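Local coordinates for hypothetical protein PA1835 (Pseudomonas aeruginosa, PDB 1YOC) that is of unknown function but adopts the hotdog fold of the PaaI-type thioesterases and so may act on acyl thioesters, at residues Gly59-Ile64 with Ala99-Asp104; His86-Arg91 with Ile140-Ser145; Val105-Asp110 with Val124-Tyr129; Ala30-Gln35 with Val46-Arg51. All coordinates share one frame; numbering follows the deposited sequence.

Overall arrangement
All four contacts belong to one hotdog domain, and three lie in its antiparallel sheet. Contact 3 is nearest the core, its centre about 7 Å from the centre of the chain and six of its twelve touching residues buried; its strand 105-110 is bonded to strand 43-48 of contact 4, and its strand 120-130 to strand 133-146 of contact 2. Contacts 2 and 3 are ladders of paired strands, whereas contact 4 has a single bridge and then passes to a phenylalanine ring, an arginine and two waters. Contact 1 is a peripheral loop contact, with one direct bond and one water, beside contact 4. Contacts 1, 2 and 4, all partly buried, reach the second subunit.

Contact 1: Gly59-Ile64 with Ala99-Asp104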
loop_
_atom_site.group_PDB
_atom_site.type_symbol
_atom_site.label_atom_id
_atom_site.label_comp_id
_atom_site.label_asym_id
_atom_site.label_seq_id
_atom_site.Cartn_x
_atom_site.Cartn_y
_atom_site.Cartn_z
ATOM N N GLY B 59 14.577 -3.488 -8.126
ATOM C CA GLY B 59 14.120 -4.713 -8.774
ATOM C C GLY B 59 13.614 -5.819 -7.865
ATOM O O GLY B 59 13.689 -6.998 -8.217
ATOM N N THR B 60 13.122 -5.455 -6.686
ATOM C CA THR B 60 12.548 -6.470 -5.811
ATOM C C THR B 60 11.053 -6.136 -5.721
ATOM O O THR B 60 10.595 -5.123 -6.256
ATOM C CB THR B 60 13.255 -6.534 -4.400
ATOM O OG1 THR B 60 13.064 -5.322 -3.685
ATOM C CG2 THR B 60 14.760 -6.751 -4.564
ATOM N N VAL B 61 10.287 -6.985 -5.068
ATOM C CA VAL B 61 8.842 -6.730 -4.996
ATOM C C VAL B 61 8.580 -5.483 -4.155
ATOM O O VAL B 61 9.096 -5.313 -3.038
ATOM C CB VAL B 61 8.074 -7.939 -4.437
ATOM C CG1 VAL B 61 6.533 -7.621 -4.485
ATOM C CG2 VAL B 61 8.342 -9.191 -5.335
ATOM N N HIS B 62 7.756 -4.610 -4.711
ATOM C CA HIS B 62 7.478 -3.325 -4.089
ATOM C C HIS B 62 6.776 -3.442 -2.755
ATOM O O HIS B 62 5.846 -4.230 -2.603
ATOM C CB HIS B 62 6.632 -2.510 -5.061
ATOM C CG HIS B 62 6.564 -1.062 -4.735
ATOM N ND1 HIS B 62 7.148 -0.089 -5.525
ATOM C CD2 HIS B 62 5.838 -0.411 -3.798
ATOM C CE1 HIS B 62 6.757 1.104 -5.105
ATOM N NE2 HIS B 62 5.959 0.934 -4.060
ATOM N N ALA B 63 7.256 -2.643 -1.810
ATOM C CA ALA B 63 6.687 -2.602 -0.453
ATOM C C ALA B 63 5.157 -2.475 -0.474
ATOM O O ALA B 63 4.451 -3.117 0.347
ATOM C CB ALA B 63 7.279 -1.383 0.324
ATOM N N ILE B 64 4.643 -1.646 -1.375
ATOM C CA ILE B 64 3.201 -1.415 -1.392
ATOM C C ILE B 64 2.448 -2.574 -2.053
ATOM O O ILE B 64 1.267 -2.773 -1.770
ATOM C CB ILE B 64 2.881 -0.003 -1.978
ATOM C CG1 ILE B 64 3.700 1.058 -1.193
ATOM C CG2 ILE B 64 1.370 0.332 -1.820
ATOM C CD1 ILE B 64 3.345 1.114 0.382
ATOM N N ALA B 99 12.845 -7.797 4.964
ATOM C CA ALA B 99 13.892 -8.213 4.029
ATOM C C ALA B 99 13.408 -7.871 2.628
ATOM O O ALA B 99 12.226 -7.631 2.430
ATOM C CB ALA B 99 14.107 -9.752 4.148
ATOM N N LYS B 100 14.309 -7.838 1.664
ATOM C CA LYS B 100 13.889 -7.604 0.278
ATOM C C LYS B 100 13.105 -8.828 -0.172
ATOM O O LYS B 100 13.437 -9.953 0.181
ATOM C CB LYS B 100 15.103 -7.415 -0.649
ATOM C CG LYS B 100 16.030 -6.265 -0.210
ATOM C CD LYS B 100 15.233 -5.137 0.476
ATOM C CE LYS B 100 16.124 -3.956 0.866
ATOM N NZ LYS B 100 16.652 -3.317 -0.358
ATOM N N ALA B 101 12.085 -8.613 -0.997
ATOM C CA ALA B 101 11.229 -9.704 -1.479
ATOM C C ALA B 101 11.682 -9.988 -2.900
ATOM O O ALA B 101 11.361 -9.247 -3.849
ATOM C CB ALA B 101 9.780 -9.273 -1.447
ATOM N N THR B 102 12.441 -11.061 -3.036
ATOM C CA THR B 102 13.053 -11.373 -4.341
ATOM C C THR B 102 12.426 -12.463 -5.193
ATOM O O THR B 102 13.076 -13.016 -6.095
ATOM C CB THR B 102 14.520 -11.735 -4.097
ATOM O OG1 THR B 102 14.567 -12.972 -3.386
ATOM C CG2 THR B 102 15.208 -10.627 -3.267
ATOM N N GLY B 103 11.172 -12.793 -4.920
ATOM C CA GLY B 103 10.506 -13.825 -5.707
ATOM C C GLY B 103 9.014 -13.801 -5.430
ATOM O O GLY B 103 8.524 -12.815 -4.863
ATOM N N ASP B 104 8.294 -14.844 -5.843
ATOM C CA ASP B 104 6.855 -14.906 -5.615
ATOM C C ASP B 104 6.559 -14.850 -4.128
ATOM O O ASP B 104 7.264 -15.438 -3.324
ATOM C CB ASP B 104 6.239 -16.179 -6.220
ATOM C CG ASP B 104 6.482 -16.290 -7.732
ATOM O OD1 ASP B 104 6.650 -15.266 -8.450
ATOM O OD2 ASP B 104 6.502 -17.435 -8.210
HETATM O O HOH W 1 11.220 -6.013 -1.716
#
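Val-61 meets Ala-101 through both backbone and side chain. Its N-H points at Ala-101 O over 2.8 Å, practically straight at 179° and in the carbonyl plane, the one direct hydrogen bond between the two loops. Followed outward, the valine first sets CB against the methyl of Ala-101, CB to CB 3.7 Å. CG1 stands anti to the backbone N (chi1 -176°), leaving CG2 to face Ala-99 to Asp-104: Val-61 CG2 lies 3.4 Å from Ala-101 O and 3.7 Å from Gly-103 O. Thr-60 works from the other side of the same carbonyl, with its CB 3.4 Å from Ala-101 O, while its CG2 touches Lys-100 CB (4.0 Å) and Thr-102 CG2, the side chains crossing at a slant. Thr-60 OG1 turns to a water that donates to Val-61 O and accepts from Ala-101 N, the latter at 2.8 Å; Asn-56 ND2 also bonds to this hydroxyl. Ala-101 is thus held at its O directly and at its N through water. His-62 is the N-cap of helix 63-81, and its ring meets Phe-29 of the second subunit edge-to-face. The arrangement ties the lead-in to the long central helix of a hotdog fold to the loop between strands 86-97 and 105-110.

Contact 2: His86-Arg91 with Ile140-Ser145; sequences HRWIPR and ITMYVS
Strands 86-91 and 140-145 run antiparallel, their axes 4.4 Å apart at an angle of 148°, with hydrogen-bonded pairs at Arg-87/Ser-145 and Ile-89/Tyr-143 and a further bond from Arg-91 N to Thr-141 O. The bond from Ile-89 N to Tyr-143 O is the most bent of the ladder, at 141°, and that carbonyl also receives a water, 2.7 Å from Tyr-143 O, which reaches Ser-145 OG as well. On the face with Trp-88 and Pro-90, Met-142 does most of the touching. Its chain, bent at chi2 (-59°), brings SD to 3.7 Å from Pro-90 CG and to 3.9 Å from Trp-88 CE3. The thioether runs alongside the indole, pointing the same way, in an oblique Met-aromatic contact. The Val-144 and His-86 side chains cross at about a right angle, with Val-144 CG1 3.9 Å from His-86 CB. On the other face Tyr-143 CB touches Ile-89 CG2 and Arg-91 CG, the latter at 3.8 Å, and Ser-145 OG rests beside the aliphatic part of Arg-87. Trp-88 and Met-142 pack on Thr-78 of helix 63-81, where Asp-79 bonds the indole N-H; strand 120-130 flanks 140-145, and Arg-91 hydrogen-bonds to Tyr-97 O of the second subunit.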
loop_
_atom_site.group_PDB
_atom_site.type_symbol
_atom_site.label_atom_id
_atom_site.label_comp_id
_atom_site.label_asym_id
_atom_site.label_seq_id
_atom_site.Cartn_x
_atom_site.Cartn_y
_atom_site.Cartn_z
ATOM N N HIS B 86 -22.787 -8.024 11.407
ATOM C CA HIS B 86 -21.781 -7.005 11.720
ATOM C C HIS B 86 -21.206 -6.457 10.434
ATOM O O HIS B 86 -21.331 -7.052 9.374
ATOM C CB HIS B 86 -20.639 -7.631 12.552
ATOM C CG HIS B 86 -21.008 -7.956 13.969
ATOM N ND1 HIS B 86 -22.292 -7.836 14.458
ATOM C CD2 HIS B 86 -20.246 -8.359 15.013
ATOM C CE1 HIS B 86 -22.303 -8.147 15.744
ATOM N NE2 HIS B 86 -21.073 -8.468 16.105
ATOM N N ARG B 87 -20.570 -5.297 10.514
ATOM C CA ARG B 87 -19.934 -4.753 9.322
ATOM C C ARG B 87 -18.495 -4.391 9.726
ATOM O O ARG B 87 -18.198 -4.284 10.894
ATOM C CB ARG B 87 -20.707 -3.537 8.813
ATOM C CG ARG B 87 -20.425 -2.231 9.481
ATOM C CD ARG B 87 -21.298 -1.087 8.858
ATOM N NE ARG B 87 -21.114 -0.913 7.411
ATOM C CZ ARG B 87 -21.783 -1.590 6.466
ATOM N NH1 ARG B 87 -22.697 -2.496 6.800
ATOM N NH2 ARG B 87 -21.530 -1.373 5.179
ATOM N N TRP B 88 -17.606 -4.276 8.758
ATOM C CA TRP B 88 -16.214 -3.955 9.074
ATOM C C TRP B 88 -15.679 -2.890 8.133
ATOM O O TRP B 88 -16.108 -2.771 6.972
ATOM C CB TRP B 88 -15.323 -5.208 8.922
ATOM C CG TRP B 88 -15.363 -5.817 7.520
ATOM C CD1 TRP B 88 -16.360 -6.636 6.984
ATOM C CD2 TRP B 88 -14.405 -5.648 6.472
ATOM N NE1 TRP B 88 -16.072 -6.961 5.697
ATOM C CE2 TRP B 88 -14.881 -6.380 5.342
ATOM C CE3 TRP B 88 -13.184 -4.961 6.368
ATOM C CZ2 TRP B 88 -14.178 -6.431 4.124
ATOM C CZ3 TRP B 88 -12.479 -5.019 5.150
ATOM C CH2 TRP B 88 -12.976 -5.739 4.053
ATOM N N ILE B 89 -14.713 -2.135 8.649
ATOM C CA ILE B 89 -14.052 -1.111 7.857
ATOM C C ILE B 89 -12.609 -0.986 8.374
ATOM O O ILE B 89 -12.392 -0.910 9.582
ATOM C CB ILE B 89 -14.822 0.280 7.959
ATOM C CG1 ILE B 89 -14.167 1.310 7.062
ATOM C CG2 ILE B 89 -14.764 0.849 9.336
ATOM C CD1 ILE B 89 -13.859 0.726 5.702
ATOM N N PRO B 90 -11.620 -1.038 7.465
ATOM C CA PRO B 90 -10.228 -0.904 7.912
ATOM C C PRO B 90 -10.049 0.535 8.363
ATOM O O PRO B 90 -10.524 1.465 7.686
ATOM C CB PRO B 90 -9.411 -1.149 6.648
ATOM C CG PRO B 90 -10.297 -1.995 5.795
ATOM C CD PRO B 90 -11.679 -1.389 6.034
ATOM N N ARG B 91 -9.372 0.726 9.487
ATOM C CA ARG B 91 -9.130 2.088 9.996
ATOM C C ARG B 91 -7.663 2.397 10.157
ATOM O O ARG B 91 -7.294 3.552 10.269
ATOM C CB ARG B 91 -9.840 2.292 11.344
ATOM C CG ARG B 91 -11.318 2.471 11.202
ATOM C CD ARG B 91 -11.585 3.852 10.574
ATOM N NE ARG B 91 -13.015 4.093 10.441
ATOM C CZ ARG B 91 -13.579 4.821 9.470
ATOM N NH1 ARG B 91 -12.837 5.402 8.527
ATOM N NH2 ARG B 91 -14.904 4.939 9.420
ATOM N N ILE B 140 -3.485 -4.972 10.504
ATOM C CA ILE B 140 -4.521 -4.111 9.964
ATOM C C ILE B 140 -5.664 -4.100 10.992
ATOM O O ILE B 140 -6.207 -5.135 11.351
ATOM C CB ILE B 140 -5.006 -4.643 8.617
ATOM C CG1 ILE B 140 -3.839 -4.625 7.614
ATOM C CG2 ILE B 140 -6.192 -3.766 8.114
ATOM C CD1 ILE B 140 -4.134 -5.371 6.271
ATOM N N THR B 141 -5.987 -2.898 11.456
ATOM C CA THR B 141 -7.028 -2.705 12.442
ATOM C C THR B 141 -8.343 -2.474 11.732
ATOM O O THR B 141 -8.482 -1.531 10.945
ATOM C CB THR B 141 -6.704 -1.502 13.340
ATOM O OG1 THR B 141 -5.469 -1.778 14.029
ATOM C CG2 THR B 141 -7.814 -1.291 14.373
ATOM N N MET B 142 -9.268 -3.389 11.982
ATOM C CA MET B 142 -10.602 -3.355 11.417
ATOM C C MET B 142 -11.565 -2.847 12.480
ATOM O O MET B 142 -11.546 -3.338 13.624
ATOM C CB MET B 142 -11.051 -4.772 11.041
ATOM C CG MET B 142 -10.123 -5.483 10.087
ATOM S SD MET B 142 -9.951 -4.550 8.517
ATOM C CE MET B 142 -9.084 -5.764 7.519
ATOM N N TYR B 143 -12.385 -1.846 12.140
ATOM C CA TYR B 143 -13.385 -1.389 13.114
ATOM C C TYR B 143 -14.670 -2.169 12.772
ATOM O O TYR B 143 -15.196 -2.065 11.655
ATOM C CB TYR B 143 -13.690 0.095 13.013
ATOM C CG TYR B 143 -14.690 0.486 14.089
ATOM C CD1 TYR B 143 -14.302 0.532 15.419
ATOM C CD2 TYR B 143 -16.027 0.778 13.778
ATOM C CE1 TYR B 143 -15.230 0.878 16.437
ATOM C CE2 TYR B 143 -16.957 1.110 14.790
ATOM C CZ TYR B 143 -16.535 1.163 16.115
ATOM O OH TYR B 143 -17.383 1.582 17.162
ATOM N N VAL B 144 -15.153 -2.955 13.733
ATOM C CA VAL B 144 -16.299 -3.818 13.493
ATOM C C VAL B 144 -17.453 -3.315 14.319
ATOM O O VAL B 144 -17.297 -3.019 15.494
ATOM C CB VAL B 144 -15.971 -5.290 13.902
ATOM C CG1 VAL B 144 -17.219 -6.192 13.731
ATOM C CG2 VAL B 144 -14.803 -5.813 13.063
ATOM N N SER B 145 -18.610 -3.211 13.688
ATOM C CA SER B 145 -19.789 -2.732 14.397
ATOM C C SER B 145 -21.062 -3.503 14.006
ATOM O O SER B 145 -21.180 -3.989 12.878
ATOM C CB SER B 145 -19.975 -1.251 14.094
ATOM O OG SER B 145 -20.223 -1.064 12.707
HETATM O O HOH W 2 -17.616 -1.148 11.047
#

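Contact 3: Val105-Asp110 with Val124-Tyr129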
loop_
_atom_site.group_PDB
_atom_site.type_symbol
_atom_site.label_atom_id
_atom_site.label_comp_id
_atom_site.label_asym_id
_atom_site.label_seq_id
_atom_site.Cartn_x
_atom_site.Cartn_y
_atom_site.Cartn_z
ATOM N N VAL B 105 5.497 -14.134 -3.805
ATOM C CA VAL B 105 5.074 -13.893 -2.432
ATOM C C VAL B 105 3.869 -14.699 -1.958
ATOM O O VAL B 105 2.943 -14.970 -2.734
ATOM C CB VAL B 105 4.735 -12.367 -2.280
ATOM C CG1 VAL B 105 4.403 -12.049 -0.844
ATOM C CG2 VAL B 105 5.960 -11.525 -2.699
ATOM N N ARG B 106 3.913 -15.106 -0.689
ATOM C CA ARG B 106 2.812 -15.833 -0.044
ATOM C C ARG B 106 2.487 -14.998 1.218
ATOM O O ARG B 106 3.372 -14.722 2.021
ATOM C CB ARG B 106 3.287 -17.243 0.366
ATOM C CG ARG B 106 2.223 -18.195 0.986
ATOM C CD ARG B 106 2.848 -19.641 1.250
ATOM N NE ARG B 106 3.339 -19.821 2.640
ATOM C CZ ARG B 106 4.630 -19.848 3.000
ATOM N NH1 ARG B 106 5.583 -19.707 2.084
ATOM N NH2 ARG B 106 4.982 -20.017 4.275
ATOM N N ALA B 107 1.235 -14.578 1.378
ATOM C CA ALA B 107 0.880 -13.794 2.550
ATOM C C ALA B 107 -0.123 -14.580 3.359
ATOM O O ALA B 107 -1.106 -15.081 2.822
ATOM C CB ALA B 107 0.291 -12.418 2.108
ATOM N N VAL B 108 0.114 -14.664 4.668
ATOM C CA VAL B 108 -0.743 -15.431 5.544
ATOM C C VAL B 108 -1.375 -14.557 6.608
ATOM O O VAL B 108 -0.680 -13.805 7.303
ATOM C CB VAL B 108 0.091 -16.555 6.241
ATOM C CG1 VAL B 108 -0.792 -17.307 7.248
ATOM C CG2 VAL B 108 0.714 -17.515 5.181
ATOM N N ALA B 109 -2.701 -14.653 6.736
ATOM C CA ALA B 109 -3.428 -13.893 7.747
ATOM C C ALA B 109 -4.019 -14.949 8.679
ATOM O O ALA B 109 -4.992 -15.641 8.340
ATOM C CB ALA B 109 -4.580 -13.005 7.061
ATOM N N ASP B 110 -3.401 -15.099 9.849
ATOM C CA ASP B 110 -3.844 -16.105 10.843
ATOM C C ASP B 110 -4.848 -15.460 11.789
ATOM O O ASP B 110 -4.452 -14.661 12.640
ATOM C CB ASP B 110 -2.587 -16.560 11.612
ATOM C CG ASP B 110 -2.889 -17.539 12.746
ATOM O OD1 ASP B 110 -4.071 -17.825 13.017
ATOM O OD2 ASP B 110 -1.905 -18.029 13.339
ATOM N N VAL B 124 -5.858 -7.500 12.826
ATOM C CA VAL B 124 -5.547 -8.684 12.034
ATOM C C VAL B 124 -4.071 -8.740 11.616
ATOM O O VAL B 124 -3.541 -7.820 10.973
ATOM C CB VAL B 124 -6.401 -8.698 10.779
ATOM C CG1 VAL B 124 -6.103 -9.955 9.977
ATOM C CG2 VAL B 124 -7.879 -8.566 11.167
ATOM N N PRO B 125 -3.380 -9.836 11.958
ATOM C CA PRO B 125 -1.964 -9.964 11.594
ATOM C C PRO B 125 -1.757 -10.620 10.231
ATOM O O PRO B 125 -2.538 -11.484 9.799
ATOM C CB PRO B 125 -1.398 -10.859 12.717
ATOM C CG PRO B 125 -2.542 -11.848 12.912
ATOM C CD PRO B 125 -3.814 -10.922 12.856
ATOM N N VAL B 126 -0.696 -10.205 9.559
ATOM C CA VAL B 126 -0.345 -10.795 8.273
ATOM C C VAL B 126 1.182 -10.894 8.205
ATOM O O VAL B 126 1.900 -9.970 8.613
ATOM C CB VAL B 126 -0.779 -9.907 7.062
ATOM C CG1 VAL B 126 -0.391 -10.599 5.756
ATOM C CG2 VAL B 126 -2.324 -9.660 7.072
ATOM N N VAL B 127 1.680 -12.019 7.711
ATOM C CA VAL B 127 3.114 -12.144 7.481
ATOM C C VAL B 127 3.277 -12.553 6.010
ATOM O O VAL B 127 2.540 -13.408 5.512
ATOM C CB VAL B 127 3.760 -13.189 8.411
ATOM C CG1 VAL B 127 5.264 -13.291 8.125
ATOM C CG2 VAL B 127 3.573 -12.727 9.878
ATOM N N ALA B 128 4.196 -11.898 5.298
ATOM C CA ALA B 128 4.424 -12.272 3.908
ATOM C C ALA B 128 5.799 -12.924 3.841
ATOM O O ALA B 128 6.733 -12.507 4.529
ATOM C CB ALA B 128 4.351 -11.040 2.942
ATOM N N TYR B 129 5.857 -13.940 2.988
ATOM C CA TYR B 129 7.037 -14.763 2.766
ATOM C C TYR B 129 7.450 -14.847 1.302
ATOM O O TYR B 129 6.605 -14.748 0.384
ATOM C CB TYR B 129 6.738 -16.218 3.163
ATOM C CG TYR B 129 6.276 -16.441 4.568
ATOM C CD1 TYR B 129 7.185 -16.797 5.574
ATOM C CD2 TYR B 129 4.923 -16.275 4.917
ATOM C CE1 TYR B 129 6.776 -16.979 6.896
ATOM C CE2 TYR B 129 4.496 -16.453 6.251
ATOM C CZ TYR B 129 5.432 -16.806 7.232
ATOM O OH TYR B 129 5.031 -17.013 8.554
HETATM O O HOH W 3 -0.802 -13.970 10.269
#
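The guanidinium of Arg-106 lies over one face of the Tyr-129 ring, the two planes only 11° apart and their centres 4.5 Å from each other. The stack is offset: Arg-106 NH2 is 3.8 Å from Tyr-129 CD2, and CZ sits 31° off the ring normal, an off-centre cation-pi contact. At the ring's edge, in its plane, lies Arg-106 O, while Val-108 CG2 approaches obliquely, 4.1 Å from Tyr-129 CE2. Arg-106 leaves the backbone with CG opposite N and bends at chi3 (95°), which brings its end back over the tyrosine. Beneath the stack the same two residues form a hydrogen-bonded pair, Tyr-129 N to Arg-106 O 2.8 Å, and Val-108 pairs likewise with Val-127. The opposite face carries the non-hydrogen-bonded pair Ala-107/Ala-128, flanked by Val-105 CG1 on Ala-128 CB at 3.9 Å and Ala-109 CB on Val-126 CG2 at 4.0 Å. Toward Asp-110 a water accepts from its N and donates to Val-108 O, at 3.0 Å. The two sides thus differ in chemistry. The apolar one suits the core under helix 63-81; on the other, the salt bridge from Arg-106 NH1 to Asp-132 is likely to hold the guanidinium flat and may moderate its charge.

Contact 4: Ala30-Gln35 with Val46-Arg51; sequences ASIAPQ and VTFPKR
Ile-32 sets its side chain on one face of the Phe-48 ring, a CH-pi contact in which Ile-32 CD1 stands 4.2 Å from the ring centroid, 26° off the normal. Ile-32 CB lies over the same ring nearer its rim, 4.0 Å from Phe-48 CD1. With CG between N and the carbonyl carbon (chi1 72°), Phe-48 directs its ring to Ile-32, and its CB comes within 3.2 Å of Ile-32 O. That carbonyl is gripped by a water, 2.6 Å from Ile-32 O, which also donates to Pro-49 O and accepts from Arg-51 NE. In the hotdog sheet, strand 35-40 is an outermost strand of this chain, and it begins here: Gln-35 and Thr-47 form a hydrogen-bonded antiparallel pair, Thr-47 N to Gln-35 O 2.9 Å. Gln-35 NE2 leads away and hydrogen-bonds to Pro-15 O. Arg-51, stretched from CG to NE, brings its guanidinium to Ser-31 and Ala-33; Ala-33 CB lies over one face, 3.8 Å from Arg-51 NH2, and Ser-31 O is near the plane at the edge. A second water, 2.8 Å from Ala-30 O, accepts from Arg-51 NH2. Helix 63-81 lies against Ile-32 and Phe-48 through Ala-65 and Ala-69, and Tyr-28 of the second subunit packs on Ile-32.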
loop_
_atom_site.group_PDB
_atom_site.type_symbol
_atom_site.label_atom_id
_atom_site.label_comp_id
_atom_site.label_asym_id
_atom_site.label_seq_id
_atom_site.Cartn_x
_atom_site.Cartn_y
_atom_site.Cartn_z
ATOM N N ALA B 30 -6.081 -6.260 -8.692
ATOM C CA ALA B 30 -5.553 -6.826 -9.940
ATOM C C ALA B 30 -4.141 -6.329 -10.234
ATOM O O ALA B 30 -3.393 -6.979 -10.964
ATOM C CB ALA B 30 -6.512 -6.470 -11.141
ATOM N N SER B 31 -3.764 -5.189 -9.661
ATOM C CA SER B 31 -2.429 -4.633 -9.880
ATOM C C SER B 31 -1.353 -5.605 -9.392
ATOM O O SER B 31 -0.206 -5.495 -9.829
ATOM C CB SER B 31 -2.227 -3.258 -9.193
ATOM O OG SER B 31 -2.339 -3.339 -7.764
ATOM N N ILE B 32 -1.690 -6.531 -8.483
ATOM C CA ILE B 32 -0.668 -7.524 -8.096
ATOM C C ILE B 32 -0.997 -8.936 -8.612
ATOM O O ILE B 32 -0.234 -9.864 -8.365
ATOM C CB ILE B 32 -0.423 -7.589 -6.561
ATOM C CG1 ILE B 32 -1.697 -7.989 -5.804
ATOM C CG2 ILE B 32 0.064 -6.215 -6.043
ATOM C CD1 ILE B 32 -1.411 -8.315 -4.292
ATOM N N ALA B 33 -2.096 -9.087 -9.355
ATOM C CA ALA B 33 -2.498 -10.403 -9.933
ATOM C C ALA B 33 -2.446 -11.507 -8.886
ATOM O O ALA B 33 -1.766 -12.510 -9.036
ATOM C CB ALA B 33 -1.559 -10.747 -11.116
ATOM N N PRO B 34 -3.206 -11.348 -7.799
ATOM C CA PRO B 34 -3.200 -12.343 -6.723
ATOM C C PRO B 34 -4.088 -13.576 -6.931
ATOM O O PRO B 34 -4.932 -13.609 -7.839
ATOM C CB PRO B 34 -3.683 -11.511 -5.534
ATOM C CG PRO B 34 -4.821 -10.665 -6.206
ATOM C CD PRO B 34 -4.293 -10.358 -7.610
ATOM N N GLN B 35 -3.858 -14.590 -6.097
ATOM C CA GLN B 35 -4.700 -15.793 -6.098
ATOM C C GLN B 35 -4.842 -16.169 -4.628
ATOM O O GLN B 35 -3.962 -15.845 -3.800
ATOM C CB GLN B 35 -4.007 -16.954 -6.829
ATOM C CG GLN B 35 -3.758 -16.703 -8.314
ATOM C CD GLN B 35 -5.071 -16.696 -9.097
ATOM O OE1 GLN B 35 -6.075 -17.274 -8.664
ATOM N NE2 GLN B 35 -5.063 -16.048 -10.244
ATOM N N VAL B 46 -2.867 -15.923 0.598
ATOM C CA VAL B 46 -2.852 -15.464 -0.799
ATOM C C VAL B 46 -1.434 -15.502 -1.354
ATOM O O VAL B 46 -0.431 -15.442 -0.604
ATOM C CB VAL B 46 -3.365 -13.975 -0.951
ATOM C CG1 VAL B 46 -4.750 -13.789 -0.305
ATOM C CG2 VAL B 46 -2.406 -13.048 -0.348
ATOM N N THR B 47 -1.338 -15.606 -2.668
ATOM C CA THR B 47 -0.018 -15.594 -3.286
ATOM C C THR B 47 -0.081 -14.603 -4.446
ATOM O O THR B 47 -1.159 -14.315 -4.927
ATOM C CB THR B 47 0.352 -16.974 -3.912
ATOM O OG1 THR B 47 -0.658 -17.350 -4.872
ATOM C CG2 THR B 47 0.424 -18.069 -2.839
ATOM N N PHE B 48 1.052 -14.017 -4.838
ATOM C CA PHE B 48 1.042 -13.219 -6.062
ATOM C C PHE B 48 2.446 -13.375 -6.680
ATOM O O PHE B 48 3.454 -13.539 -5.971
ATOM C CB PHE B 48 0.600 -11.747 -5.863
ATOM C CG PHE B 48 1.601 -10.866 -5.149
ATOM C CD1 PHE B 48 2.546 -10.147 -5.867
ATOM C CD2 PHE B 48 1.509 -10.686 -3.752
ATOM C CE1 PHE B 48 3.414 -9.209 -5.206
ATOM C CE2 PHE B 48 2.345 -9.774 -3.077
ATOM C CZ PHE B 48 3.288 -9.034 -3.788
ATOM N N PRO B 49 2.529 -13.338 -8.013
ATOM C CA PRO B 49 3.851 -13.513 -8.631
ATOM C C PRO B 49 4.761 -12.306 -8.751
ATOM O O PRO B 49 4.319 -11.169 -8.927
ATOM C CB PRO B 49 3.506 -14.063 -10.015
ATOM C CG PRO B 49 2.257 -13.237 -10.364
ATOM C CD PRO B 49 1.459 -13.259 -9.015
ATOM N N LYS B 50 6.057 -12.568 -8.685
ATOM C CA LYS B 50 7.012 -11.501 -8.918
ATOM C C LYS B 50 6.983 -11.283 -10.445
ATOM O O LYS B 50 7.022 -12.253 -11.233
ATOM C CB LYS B 50 8.419 -11.946 -8.497
ATOM C CG LYS B 50 9.521 -10.943 -8.907
ATOM C CD LYS B 50 10.793 -11.165 -8.078
ATOM C CE LYS B 50 11.913 -10.216 -8.478
ATOM N NZ LYS B 50 12.750 -10.741 -9.582
ATOM N N ARG B 51 6.889 -10.034 -10.870
ATOM C CA ARG B 51 6.889 -9.714 -12.301
ATOM C C ARG B 51 7.250 -8.227 -12.393
ATOM O O ARG B 51 7.138 -7.518 -11.395
ATOM C CB ARG B 51 5.523 -10.006 -12.948
ATOM C CG ARG B 51 4.391 -9.239 -12.290
ATOM C CD ARG B 51 3.036 -9.463 -13.004
ATOM N NE ARG B 51 1.982 -8.785 -12.253
ATOM C CZ ARG B 51 0.975 -8.121 -12.801
ATOM N NH1 ARG B 51 0.850 -8.046 -14.138
ATOM N NH2 ARG B 51 0.141 -7.464 -12.011
HETATM O O HOH W 4 -2.439 -7.111 -13.546
HETATM O O HOH W 5 2.059 -9.642 -9.618
#